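PDB 3HDQ: UDP-galactopyranose mutase from Deinococcus radiodurans, which probably interconverts UDP-galactopyranose and UDP-galactofuranose, using a bound FAD cofactor. Local coordinates for residues R100-L112 / N207-H220. Numbering follows the deposited sequence.
With GDU (galactose-uridine-5'-diphosphate), chain K.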
ATOM      1  N   ARG A 100       4.320  -1.605 -19.919  1.00 24.96           N
ATOM      2  CA  ARG A 100       3.129  -2.439 -19.790  1.00 27.58           C
ATOM      3  C   ARG A 100       2.447  -2.225 -18.430  1.00 26.86           C
ATOM      4  O   ARG A 100       1.265  -2.507 -18.282  1.00 24.70           O
ATOM      5  CB  ARG A 100       3.467  -3.928 -19.973  1.00 27.74           C
ATOM      6  CG  ARG A 100       4.267  -4.284 -21.244  1.00 30.12           C
ATOM      7  CD  ARG A 100       4.534  -5.796 -21.288  1.00 31.29           C
ATOM      8  NE  ARG A 100       3.302  -6.536 -21.000  1.00 42.28           N
ATOM      9  CZ  ARG A 100       3.237  -7.682 -20.324  1.00 39.22           C
ATOM     10  NH1 ARG A 100       4.333  -8.253 -19.849  1.00 37.43           N
ATOM     11  NH2 ARG A 100       2.061  -8.258 -20.113  1.00 39.36           N
ATOM     12  N   PHE A 101       3.188  -1.713 -17.446  1.00 23.95           N
ATOM     13  CA  PHE A 101       2.701  -1.670 -16.066  1.00 24.45           C
ATOM     14  C   PHE A 101       2.566  -0.270 -15.454  1.00 27.54           C
ATOM     15  O   PHE A 101       2.186  -0.127 -14.294  1.00 24.88           O
ATOM     16  CB  PHE A 101       3.584  -2.561 -15.188  1.00 24.84           C
ATOM     17  CG  PHE A 101       3.824  -3.923 -15.782  1.00 26.09           C
ATOM     18  CD1 PHE A 101       5.019  -4.215 -16.422  1.00 21.91           C
ATOM     19  CD2 PHE A 101       2.831  -4.892 -15.742  1.00 21.79           C
ATOM     20  CE1 PHE A 101       5.230  -5.459 -16.995  1.00 25.21           C
ATOM     21  CE2 PHE A 101       3.033  -6.144 -16.310  1.00 27.77           C
ATOM     22  CZ  PHE A 101       4.234  -6.432 -16.935  1.00 25.82           C
ATOM     23  N   THR A 102       2.854   0.762 -16.238  1.00 27.30           N
ATOM     24  CA  THR A 102       2.763   2.115 -15.726  1.00 24.20           C
ATOM     25  C   THR A 102       2.863   3.122 -16.863  1.00 26.21           C
ATOM     26  O   THR A 102       3.447   2.843 -17.898  1.00 28.43           O
ATOM     27  CB  THR A 102       3.908   2.392 -14.734  1.00 27.07           C
ATOM     28  OG1 THR A 102       3.707   3.661 -14.107  1.00 28.93           O
ATOM     29  CG2 THR A 102       5.255   2.395 -15.460  1.00 25.04           C
ATOM     30  N   GLU A 103       2.301   4.300 -16.664  1.00 23.72           N
ATOM     31  CA  GLU A 103       2.588   5.413 -17.548  1.00 28.44           C
ATOM     32  C   GLU A 103       3.774   6.144 -16.949  1.00 28.83           C
ATOM     33  O   GLU A 103       4.267   5.758 -15.882  1.00 29.68           O
ATOM     34  CB  GLU A 103       1.399   6.347 -17.657  1.00 26.82           C
ATOM     35  CG  GLU A 103       0.225   5.789 -18.422  1.00 40.88           C
ATOM     36  CD  GLU A 103      -1.071   6.458 -18.003  1.00 58.14           C
ATOM     37  OE1 GLU A 103      -1.534   6.200 -16.867  1.00 52.01           O
ATOM     38  OE2 GLU A 103      -1.616   7.251 -18.800  1.00 58.31           O
ATOM     39  N   TRP A 104       4.200   7.215 -17.607  1.00 26.24           N
ATOM     40  CA  TRP A 104       5.459   7.864 -17.271  1.00 28.64           C
ATOM     41  C   TRP A 104       5.394   9.376 -17.123  1.00 30.23           C
ATOM     42  O   TRP A 104       4.720  10.059 -17.888  1.00 29.24           O
ATOM     43  CB  TRP A 104       6.478   7.555 -18.358  1.00 27.07           C
ATOM     44  CG  TRP A 104       6.768   6.100 -18.522  1.00 33.19           C
ATOM     45  CD1 TRP A 104       6.247   5.260 -19.464  1.00 35.46           C
ATOM     46  CD2 TRP A 104       7.663   5.309 -17.730  1.00 28.86           C
ATOM     47  NE1 TRP A 104       6.767   3.996 -19.310  1.00 32.99           N
ATOM     48  CE2 TRP A 104       7.641   4.002 -18.255  1.00 30.17           C
ATOM     49  CE3 TRP A 104       8.491   5.585 -16.634  1.00 27.62           C
ATOM     50  CZ2 TRP A 104       8.411   2.971 -17.720  1.00 28.59           C
ATOM     51  CZ3 TRP A 104       9.251   4.561 -16.105  1.00 23.33           C
ATOM     52  CH2 TRP A 104       9.202   3.268 -16.646  1.00 26.52           C
ATOM     53  N   ARG A 105       6.136   9.891 -16.149  1.00 28.82           N
ATOM     54  CA  ARG A 105       6.424  11.315 -16.067  1.00 27.61           C
ATOM     55  C   ARG A 105       7.861  11.539 -16.520  1.00 27.52           C
ATOM     56  O   ARG A 105       8.785  11.056 -15.871  1.00 29.67           O
ATOM     57  CB  ARG A 105       6.290  11.813 -14.632  1.00 25.40           C
ATOM     58  CG  ARG A 105       6.595  13.304 -14.505  1.00 29.99           C
ATOM     59  CD  ARG A 105       7.347  13.654 -13.217  1.00 29.83           C
ATOM     60  NE  ARG A 105       7.645  15.081 -13.151  1.00 28.42           N
ATOM     61  CZ  ARG A 105       8.706  15.606 -12.545  1.00 31.43           C
ATOM     62  NH1 ARG A 105       9.595  14.823 -11.943  1.00 30.09           N
ATOM     63  NH2 ARG A 105       8.881  16.921 -12.534  1.00 35.92           N
ATOM     64  N   PRO A 106       8.062  12.276 -17.625  1.00 27.61           N
ATOM     65  CA  PRO A 106       9.431  12.522 -18.089  1.00 22.48           C
ATOM     66  C   PRO A 106      10.236  13.292 -17.050  1.00 25.38           C
ATOM     67  O   PRO A 106       9.751  14.273 -16.487  1.00 26.44           O
ATOM     68  CB  PRO A 106       9.231  13.378 -19.345  1.00 25.84           C
ATOM     69  CG  PRO A 106       7.826  13.087 -19.780  1.00 28.89           C
ATOM     70  CD  PRO A 106       7.063  12.904 -18.507  1.00 25.95           C
ATOM     71  N   TYR A 107      11.464  12.853 -16.805  1.00 23.45           N
ATOM     72  CA  TYR A 107      12.293  13.469 -15.782  1.00 24.57           C
ATOM     73  C   TYR A 107      13.760  13.115 -15.992  1.00 25.09           C
ATOM     74  O   TYR A 107      14.120  11.950 -16.130  1.00 20.69           O
ATOM     75  CB  TYR A 107      11.843  13.020 -14.397  1.00 21.65           C
ATOM     76  CG  TYR A 107      12.731  13.463 -13.254  1.00 23.99           C
ATOM     77  CD1 TYR A 107      12.756  14.790 -12.837  1.00 21.75           C
ATOM     78  CD2 TYR A 107      13.522  12.546 -12.570  1.00 21.77           C
ATOM     79  CE1 TYR A 107      13.555  15.188 -11.783  1.00 24.83           C
ATOM     80  CE2 TYR A 107      14.319  12.931 -11.512  1.00 22.42           C
ATOM     81  CZ  TYR A 107      14.333  14.253 -11.116  1.00 26.49           C
ATOM     82  OH  TYR A 107      15.128  14.641 -10.055  1.00 20.34           O
ATOM     83  N   GLN A 108      14.593  14.144 -16.033  1.00 25.08           N
ATOM     84  CA  GLN A 108      16.026  13.967 -16.136  1.00 25.54           C
ATOM     85  C   GLN A 108      16.644  14.543 -14.862  1.00 27.67           C
ATOM     86  O   GLN A 108      16.671  15.760 -14.668  1.00 28.90           O
ATOM     87  CB  GLN A 108      16.546  14.643 -17.406  1.00 25.84           C
ATOM     88  CG  GLN A 108      15.842  14.171 -18.668  1.00 21.25           C
ATOM     89  CD  GLN A 108      16.296  14.906 -19.930  1.00 28.21           C
ATOM     90  OE1 GLN A 108      16.471  16.127 -19.920  1.00 27.14           O
ATOM     91  NE2 GLN A 108      16.475  14.158 -21.030  1.00 21.70           N
ATOM     92  N   HIS A 109      17.085  13.641 -13.984  1.00 26.17           N
ATOM     93  CA  HIS A 109      17.614  13.952 -12.651  1.00 24.95           C
ATOM     94  C   HIS A 109      18.880  14.802 -12.746  1.00 23.74           C
ATOM     95  O   HIS A 109      19.715  14.588 -13.614  1.00 23.95           O
ATOM     96  CB  HIS A 109      17.911  12.615 -11.943  1.00 25.04           C
ATOM     97  CG  HIS A 109      18.271  12.721 -10.487  1.00 21.17           C
ATOM     98  ND1 HIS A 109      17.452  13.309  -9.549  1.00 26.94           N
ATOM     99  CD2 HIS A 109      19.332  12.228  -9.799  1.00 24.88           C
ATOM    100  CE1 HIS A 109      18.008  13.210  -8.351  1.00 23.07           C
ATOM    101  NE2 HIS A 109      19.148  12.551  -8.475  1.00 25.75           N
ATOM    102  N   ARG A 110      19.015  15.765 -11.845  1.00 23.66           N
ATOM    103  CA  ARG A 110      20.203  16.602 -11.794  1.00 23.30           C
ATOM    104  C   ARG A 110      20.698  16.703 -10.368  1.00 25.58           C
ATOM    105  O   ARG A 110      19.919  16.913  -9.435  1.00 25.83           O
ATOM    106  CB  ARG A 110      19.933  17.992 -12.368  1.00 21.46           C
ATOM    107  CG  ARG A 110      19.742  17.974 -13.878  1.00 28.26           C
ATOM    108  CD  ARG A 110      19.337  19.328 -14.401  1.00 24.51           C
ATOM    109  NE  ARG A 110      19.492  19.434 -15.846  1.00 28.33           N
ATOM    110  CZ  ARG A 110      18.530  19.216 -16.734  1.00 23.47           C
ATOM    111  NH1 ARG A 110      17.325  18.842 -16.338  1.00 31.25           N
ATOM    112  NH2 ARG A 110      18.783  19.356 -18.026  1.00 21.68           N
ATOM    113  N   VAL A 111      22.004  16.525 -10.210  1.00 24.79           N
ATOM    114  CA  VAL A 111      22.628  16.516  -8.901  1.00 25.43           C
ATOM    115  C   VAL A 111      23.645  17.649  -8.792  1.00 23.33           C
ATOM    116  O   VAL A 111      24.383  17.934  -9.742  1.00 19.66           O
ATOM    117  CB  VAL A 111      23.324  15.169  -8.644  1.00 28.45           C
ATOM    118  CG1 VAL A 111      23.942  15.132  -7.231  1.00 20.84           C
ATOM    119  CG2 VAL A 111      22.345  14.000  -8.888  1.00 21.75           C
ATOM    120  N   LEU A 112      23.666  18.298  -7.636  1.00 19.96           N
ATOM    121  CA  LEU A 112      24.654  19.322  -7.355  1.00 21.79           C
ATOM    122  C   LEU A 112      25.552  18.852  -6.217  1.00 24.85           C
ATOM    123  O   LEU A 112      25.078  18.274  -5.242  1.00 26.15           O
ATOM    124  CB  LEU A 112      23.967  20.636  -6.988  1.00 24.15           C
ATOM    125  CG  LEU A 112      23.816  21.796  -7.980  1.00 30.29           C
ATOM    126  CD1 LEU A 112      23.857  21.369  -9.428  1.00 25.67           C
ATOM    127  CD2 LEU A 112      22.522  22.562  -7.684  1.00 26.39           C
ATOM    128  N   ASN A 207      24.462  18.823 -17.649  1.00 21.58           N
ATOM    129  CA  ASN A 207      24.404  18.738 -16.204  1.00 24.93           C
ATOM    130  C   ASN A 207      23.482  17.634 -15.695  1.00 23.25           C
ATOM    131  O   ASN A 207      23.261  17.532 -14.490  1.00 24.04           O
ATOM    132  CB  ASN A 207      24.027  20.093 -15.581  1.00 20.33           C
ATOM    133  CG  ASN A 207      22.597  20.505 -15.904  1.00 26.94           C
ATOM    134  OD1 ASN A 207      21.976  19.959 -16.819  1.00 20.14           O
ATOM    135  ND2 ASN A 207      22.074  21.483 -15.160  1.00 22.84           N
ATOM    136  N   ARG A 208      22.935  16.820 -16.600  1.00 23.21           N
ATOM    137  CA  ARG A 208      22.158  15.654 -16.165  1.00 27.39           C
ATOM    138  C   ARG A 208      23.071  14.635 -15.502  1.00 28.88           C
ATOM    139  O   ARG A 208      24.232  14.465 -15.884  1.00 24.68           O
ATOM    140  CB  ARG A 208      21.461  14.955 -17.325  1.00 25.25           C
ATOM    141  CG  ARG A 208      20.485  15.803 -18.092  1.00 25.49           C
ATOM    142  CD  ARG A 208      20.894  15.720 -19.532  1.00 31.07           C
ATOM    143  NE  ARG A 208      20.107  14.780 -20.292  1.00 32.71           N
ATOM    144  CZ  ARG A 208      20.567  14.137 -21.352  1.00 29.34           C
ATOM    145  NH1 ARG A 208      21.819  14.320 -21.741  1.00 26.38           N
ATOM    146  NH2 ARG A 208      19.777  13.304 -22.010  1.00 30.39           N
ATOM    147  N   TYR A 209      22.531  13.934 -14.519  1.00 25.18           N
ATOM    148  CA  TYR A 209      23.306  12.914 -13.862  1.00 24.03           C
ATOM    149  C   TYR A 209      23.434  11.709 -14.777  1.00 23.99           C
ATOM    150  O   TYR A 209      24.422  10.980 -14.711  1.00 31.28           O
ATOM    151  CB  TYR A 209      22.670  12.556 -12.535  1.00 22.79           C
ATOM    152  CG  TYR A 209      23.646  11.977 -11.563  1.00 27.92           C
ATOM    153  CD1 TYR A 209      24.674  12.749 -11.040  1.00 23.55           C
ATOM    154  CD2 TYR A 209      23.545  10.648 -11.163  1.00 25.62           C
ATOM    155  CE1 TYR A 209      25.569  12.211 -10.141  1.00 26.02           C
ATOM    156  CE2 TYR A 209      24.429  10.109 -10.280  1.00 24.49           C
ATOM    157  CZ  TYR A 209      25.439  10.884  -9.768  1.00 27.04           C
ATOM    158  OH  TYR A 209      26.315  10.321  -8.876  1.00 28.71           O
ATOM    159  N   PHE A 210      22.436  11.512 -15.638  1.00 22.96           N
ATOM    160  CA  PHE A 210      22.457  10.429 -16.616  1.00 20.69           C
ATOM    161  C   PHE A 210      22.265  10.984 -18.004  1.00 25.89           C
ATOM    162  O   PHE A 210      21.518  11.949 -18.195  1.00 27.94           O
ATOM    163  CB  PHE A 210      21.326   9.423 -16.361  1.00 27.00           C
ATOM    164  CG  PHE A 210      21.195   9.007 -14.930  1.00 29.53           C
ATOM    165  CD1 PHE A 210      20.118   9.433 -14.166  1.00 22.66           C
ATOM    166  CD2 PHE A 210      22.152   8.204 -14.341  1.00 25.46           C
ATOM    167  CE1 PHE A 210      19.997   9.063 -12.836  1.00 27.33           C
ATOM    168  CE2 PHE A 210      22.036   7.827 -13.005  1.00 29.69           C
ATOM    169  CZ  PHE A 210      20.953   8.255 -12.251  1.00 24.33           C
ATOM    170  N   ALA A 211      22.894  10.343 -18.983  1.00 27.85           N
ATOM    171  CA  ALA A 211      22.719  10.726 -20.383  1.00 28.85           C
ATOM    172  C   ALA A 211      21.928   9.683 -21.152  1.00 22.98           C
ATOM    173  O   ALA A 211      21.867   9.733 -22.378  1.00 31.14           O
ATOM    174  CB  ALA A 211      24.076  10.951 -21.052  1.00 29.87           C
ATOM    175  N   ASP A 212      21.321   8.746 -20.436  1.00 21.43           N
ATOM    176  CA  ASP A 212      20.562   7.667 -21.065  1.00 25.80           C
ATOM    177  C   ASP A 212      19.430   8.204 -21.951  1.00 28.32           C
ATOM    178  O   ASP A 212      18.913   9.301 -21.719  1.00 22.84           O
ATOM    179  CB  ASP A 212      19.930   6.747 -20.010  1.00 25.40           C
ATOM    180  CG  ASP A 212      20.919   6.244 -18.959  1.00 28.69           C
ATOM    181  OD1 ASP A 212      20.578   5.260 -18.260  1.00 34.91           O
ATOM    182  OD2 ASP A 212      22.015   6.812 -18.804  1.00 33.28           O
ATOM    183  N   THR A 213      19.031   7.393 -22.931  1.00 23.93           N
ATOM    184  CA  THR A 213      17.931   7.697 -23.849  1.00 24.86           C
ATOM    185  C   THR A 213      16.536   7.817 -23.192  1.00 26.48           C
ATOM    186  O   THR A 213      15.767   8.733 -23.511  1.00 27.69           O
ATOM    187  CB  THR A 213      17.859   6.619 -24.958  1.00 26.32           C
ATOM    188  OG1 THR A 213      19.159   6.455 -25.537  1.00 31.43           O
ATOM    189  CG2 THR A 213      16.861   7.007 -26.055  1.00 22.25           C
ATOM    190  N   TYR A 214      16.208   6.886 -22.299  1.00 26.94           N
ATOM    191  CA  TYR A 214      14.901   6.873 -21.626  1.00 25.79           C
ATOM    192  C   TYR A 214      15.044   7.264 -20.169  1.00 25.65           C
ATOM    193  O   TYR A 214      15.573   6.497 -19.365  1.00 26.59           O
ATOM    194  CB  TYR A 214      14.239   5.494 -21.740  1.00 20.75           C
ATOM    195  CG  TYR A 214      14.186   5.022 -23.176  1.00 27.84           C
ATOM    196  CD1 TYR A 214      15.134   4.129 -23.670  1.00 28.52           C
ATOM    197  CD2 TYR A 214      13.222   5.510 -24.054  1.00 24.25           C
ATOM    198  CE1 TYR A 214      15.108   3.708 -24.992  1.00 28.56           C
ATOM    199  CE2 TYR A 214      13.186   5.104 -25.374  1.00 28.10           C
ATOM    200  CZ  TYR A 214      14.131   4.197 -25.841  1.00 35.12           C
ATOM    201  OH  TYR A 214      14.103   3.790 -27.157  1.00 38.73           O
ATOM    202  N   GLN A 215      14.582   8.468 -19.838  1.00 24.81           N
ATOM    203  CA  GLN A 215      14.587   8.949 -18.460  1.00 23.08           C
ATOM    204  C   GLN A 215      13.189   9.410 -18.068  1.00 24.51           C
ATOM    205  O   GLN A 215      12.666  10.392 -18.617  1.00 28.01           O
ATOM    206  CB  GLN A 215      15.613  10.071 -18.279  1.00 21.89           C
ATOM    207  CG  GLN A 215      17.042   9.673 -18.653  1.00 23.43           C
ATOM    208  CD  GLN A 215      18.080  10.745 -18.306  1.00 26.73           C
ATOM    209  OE1 GLN A 215      18.038  11.350 -17.231  1.00 24.76           O
ATOM    210  NE2 GLN A 215      19.026  10.971 -19.219  1.00 25.05           N
ATOM    211  N   ALA A 216      12.585   8.702 -17.119  1.00 21.73           N
ATOM    212  CA  ALA A 216      11.201   8.963 -16.736  1.00 24.26           C
ATOM    213  C   ALA A 216      10.801   8.193 -15.477  1.00 24.81           C
ATOM    214  O   ALA A 216      11.308   7.113 -15.208  1.00 26.73           O
ATOM    215  CB  ALA A 216      10.257   8.634 -17.898  1.00 20.26           C
ATOM    216  N   MET A 217       9.889   8.768 -14.706  1.00 24.53           N
ATOM    217  CA  MET A 217       9.456   8.176 -13.457  1.00 23.71           C
ATOM    218  C   MET A 217       8.058   7.572 -13.614  1.00 23.26           C
ATOM    219  O   MET A 217       7.221   8.116 -14.330  1.00 21.77           O
ATOM    220  CB  MET A 217       9.464   9.231 -12.338  1.00 23.64           C
ATOM    221  CG  MET A 217      10.855   9.703 -11.923  1.00 22.91           C
ATOM    222  SD  MET A 217      11.856   8.437 -11.104  1.00 24.85           S
ATOM    223  CE  MET A 217      10.795   7.999  -9.727  1.00 22.88           C
ATOM    224  N   PRO A 218       7.817   6.418 -12.972  1.00 22.40           N
ATOM    225  CA  PRO A 218       6.471   5.846 -13.011  1.00 24.06           C
ATOM    226  C   PRO A 218       5.449   6.891 -12.553  1.00 25.46           C
ATOM    227  O   PRO A 218       5.555   7.425 -11.438  1.00 21.60           O
ATOM    228  CB  PRO A 218       6.561   4.680 -12.026  1.00 21.78           C
ATOM    229  CG  PRO A 218       7.991   4.254 -12.093  1.00 25.05           C
ATOM    230  CD  PRO A 218       8.787   5.527 -12.310  1.00 21.47           C
ATOM    231  N   LEU A 219       4.482   7.187 -13.419  1.00 23.38           N
ATOM    232  CA  LEU A 219       3.567   8.306 -13.199  1.00 24.93           C
ATOM    233  C   LEU A 219       2.927   8.321 -11.799  1.00 27.09           C
ATOM    234  O   LEU A 219       2.829   9.377 -11.167  1.00 22.41           O
ATOM    235  CB  LEU A 219       2.503   8.379 -14.295  1.00 20.50           C
ATOM    236  CG  LEU A 219       1.543   9.577 -14.216  1.00 26.57           C
ATOM    237  CD1 LEU A 219       2.301  10.882 -14.362  1.00 25.73           C
ATOM    238  CD2 LEU A 219       0.469   9.488 -15.287  1.00 23.49           C
ATOM    239  N   HIS A 220       2.517   7.160 -11.300  1.00 21.94           N
ATOM    240  CA  HIS A 220       1.948   7.113  -9.956  1.00 20.46           C
ATOM    241  C   HIS A 220       2.825   6.380  -8.955  1.00 22.15           C
ATOM    242  O   HIS A 220       2.347   5.891  -7.925  1.00 20.27           O
ATOM    243  CB  HIS A 220       0.544   6.524 -10.001  1.00 24.22           C
ATOM    244  CG  HIS A 220      -0.334   7.179 -11.023  1.00 27.51           C
ATOM    245  ND1 HIS A 220      -0.696   8.506 -10.953  1.00 29.34           N
ATOM    246  CD2 HIS A 220      -0.914   6.689 -12.145  1.00 22.78           C
ATOM    247  CE1 HIS A 220      -1.459   8.809 -11.988  1.00 22.82           C
ATOM    248  NE2 HIS A 220      -1.612   7.719 -12.719  1.00 23.61           N
TER
HETATM  249  N1  GDU K 500      30.873   9.408  -6.227  1.00 26.82           N
HETATM  250  C2  GDU K 500      31.434  10.379  -5.674  1.00 32.82           C
HETATM  251  N3  GDU K 500      31.172  11.597  -5.457  1.00 32.03           N
HETATM  252  C4  GDU K 500      29.968  11.967  -5.928  1.00 31.14           C
HETATM  253  C5  GDU K 500      29.149  10.943  -6.617  1.00 26.52           C
HETATM  254  C6  GDU K 500      29.638   9.692  -6.732  1.00 28.25           C
HETATM  255  O2  GDU K 500      32.698  10.018  -5.136  1.00 29.24           O
HETATM  256  O4  GDU K 500      29.548  13.111  -5.768  1.00 28.92           O
HETATM  257  C1D GDU K 500      31.424   8.084  -6.296  1.00 27.28           C
HETATM  258  C2D GDU K 500      31.279   7.162  -5.062  1.00 27.30           C
HETATM  259  O2D GDU K 500      32.314   6.189  -4.984  1.00 28.37           O
HETATM  260  C3D GDU K 500      29.924   6.544  -5.335  1.00 29.88           C
HETATM  261  C4D GDU K 500      30.114   6.204  -6.812  1.00 27.30           C
HETATM  262  O4D GDU K 500      30.875   7.284  -7.361  1.00 26.62           O
HETATM  263  O3D GDU K 500      29.700   5.405  -4.509  1.00 29.83           O
HETATM  264  C5D GDU K 500      28.869   5.767  -7.570  1.00 30.97           C
HETATM  265  O5D GDU K 500      28.012   6.924  -7.527  1.00 34.48           O
HETATM  266  PA  GDU K 500      26.420   6.808  -7.512  1.00 27.23           P
HETATM  267  O1A GDU K 500      25.862   8.161  -7.793  1.00 29.66           O
HETATM  268  O2A GDU K 500      26.022   5.889  -8.591  1.00 25.20           O
HETATM  269  O3A GDU K 500      25.908   6.381  -6.070  1.00 32.76           O
HETATM  270  PB  GDU K 500      24.547   5.607  -5.841  1.00 28.85           P
HETATM  271  O1B GDU K 500      24.561   5.428  -4.369  1.00 30.64           O
HETATM  272  O2B GDU K 500      24.429   4.257  -6.444  1.00 25.71           O
HETATM  273  O3B GDU K 500      23.242   6.483  -6.176  0.63 28.10           O
HETATM  274  C1' GDU K 500      21.862   6.149  -6.422  0.33 31.32           C
HETATM  275  C2' GDU K 500      21.694   5.768  -7.907  0.47 30.34           C
HETATM  276  C3' GDU K 500      22.396   6.887  -8.712  0.57 29.40           C
HETATM  277  C4' GDU K 500      21.556   8.189  -8.544  0.53 30.56           C
HETATM  278  C5' GDU K 500      21.358   8.456  -7.026  0.54 32.53           C
HETATM  279  C6' GDU K 500      20.301   9.556  -6.722  0.56 32.05           C
HETATM  280  O2' GDU K 500      22.203   4.449  -8.179  0.51 29.79           O
HETATM  281  O3' GDU K 500      22.513   6.471 -10.092  0.61 26.37           O
HETATM  282  O4' GDU K 500      20.295   7.995  -9.217  0.43 31.16           O
HETATM  283  O5' GDU K 500      21.082   7.336  -6.139  0.33 33.10           O
HETATM  284  O6' GDU K 500      20.901  10.844  -6.444  0.87 26.60           O
HETATM  285  O   HOH W   1       2.891   4.110 -11.557  1.00 19.92           O
HETATM  286  O   HOH W   2      16.804  10.987 -14.684  1.00 27.36           O
HETATM  287  O   HOH W   3      16.269  11.293 -21.660  1.00 26.96           O
HETATM  288  O   HOH W   4      19.714  12.683 -15.706  1.00 21.36           O
HETATM  289  O   HOH W   5      23.638  15.780 -12.346  1.00 19.07           O
HETATM  290  O   HOH W   6      24.018  19.034 -12.102  1.00 25.45           O
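Arg-105 and Met-217 form the hydrogen-bonded pair that joins strands 104-106 and 214-218 antiparallel. Strand 214-218 is the middle of a three-stranded sheet, with 104-106 at its edge. Arg-105 N donates to Met-217 O (2.8 Å) and Met-217 N donates back to Arg-105 O. Leu-219 N to Glu-103 O and Tyr-107 N to Gln-215 O extend the pairing. Beyond it, Tyr-209 N reaches His-109 O at 3.0 Å.

Apolar packing flanks this backbone. The Trp-104 ring meets Ala-216 CB through CE3 (3.7 Å) and Pro-218 CD through CZ3. Tyr-107 lies beside Met-217, CD2 against CG. Val-111 CG2 sits over one face of the Tyr-209 ring, a CH-pi contact.

The Arg-110 chain runs extended from CG (chi2 174°, chi3 165°), which carries NE to Asn-207 OD1 (2.7 Å) in a nearly straight bond, above the amide carbonyl plane. With an alanine here, Asn-207 OD1 is likely to lose this donor, its amide freer to turn.

Waters 2 and 4 probably link Gln-215 OE1 to His-109 N and His-109 O respectively. Tyr-107 OH bonds His-109 ND1, and His-109 NE2 bonds the galactose O6' of GDU (3.2 Å). Tyr-209 OH donates to its alpha-phosphate O1A in a bond modelled as very short. The Tyr-209 N to His-109 O bond thus joins the galactose-contacting residue to the phosphate-contacting one.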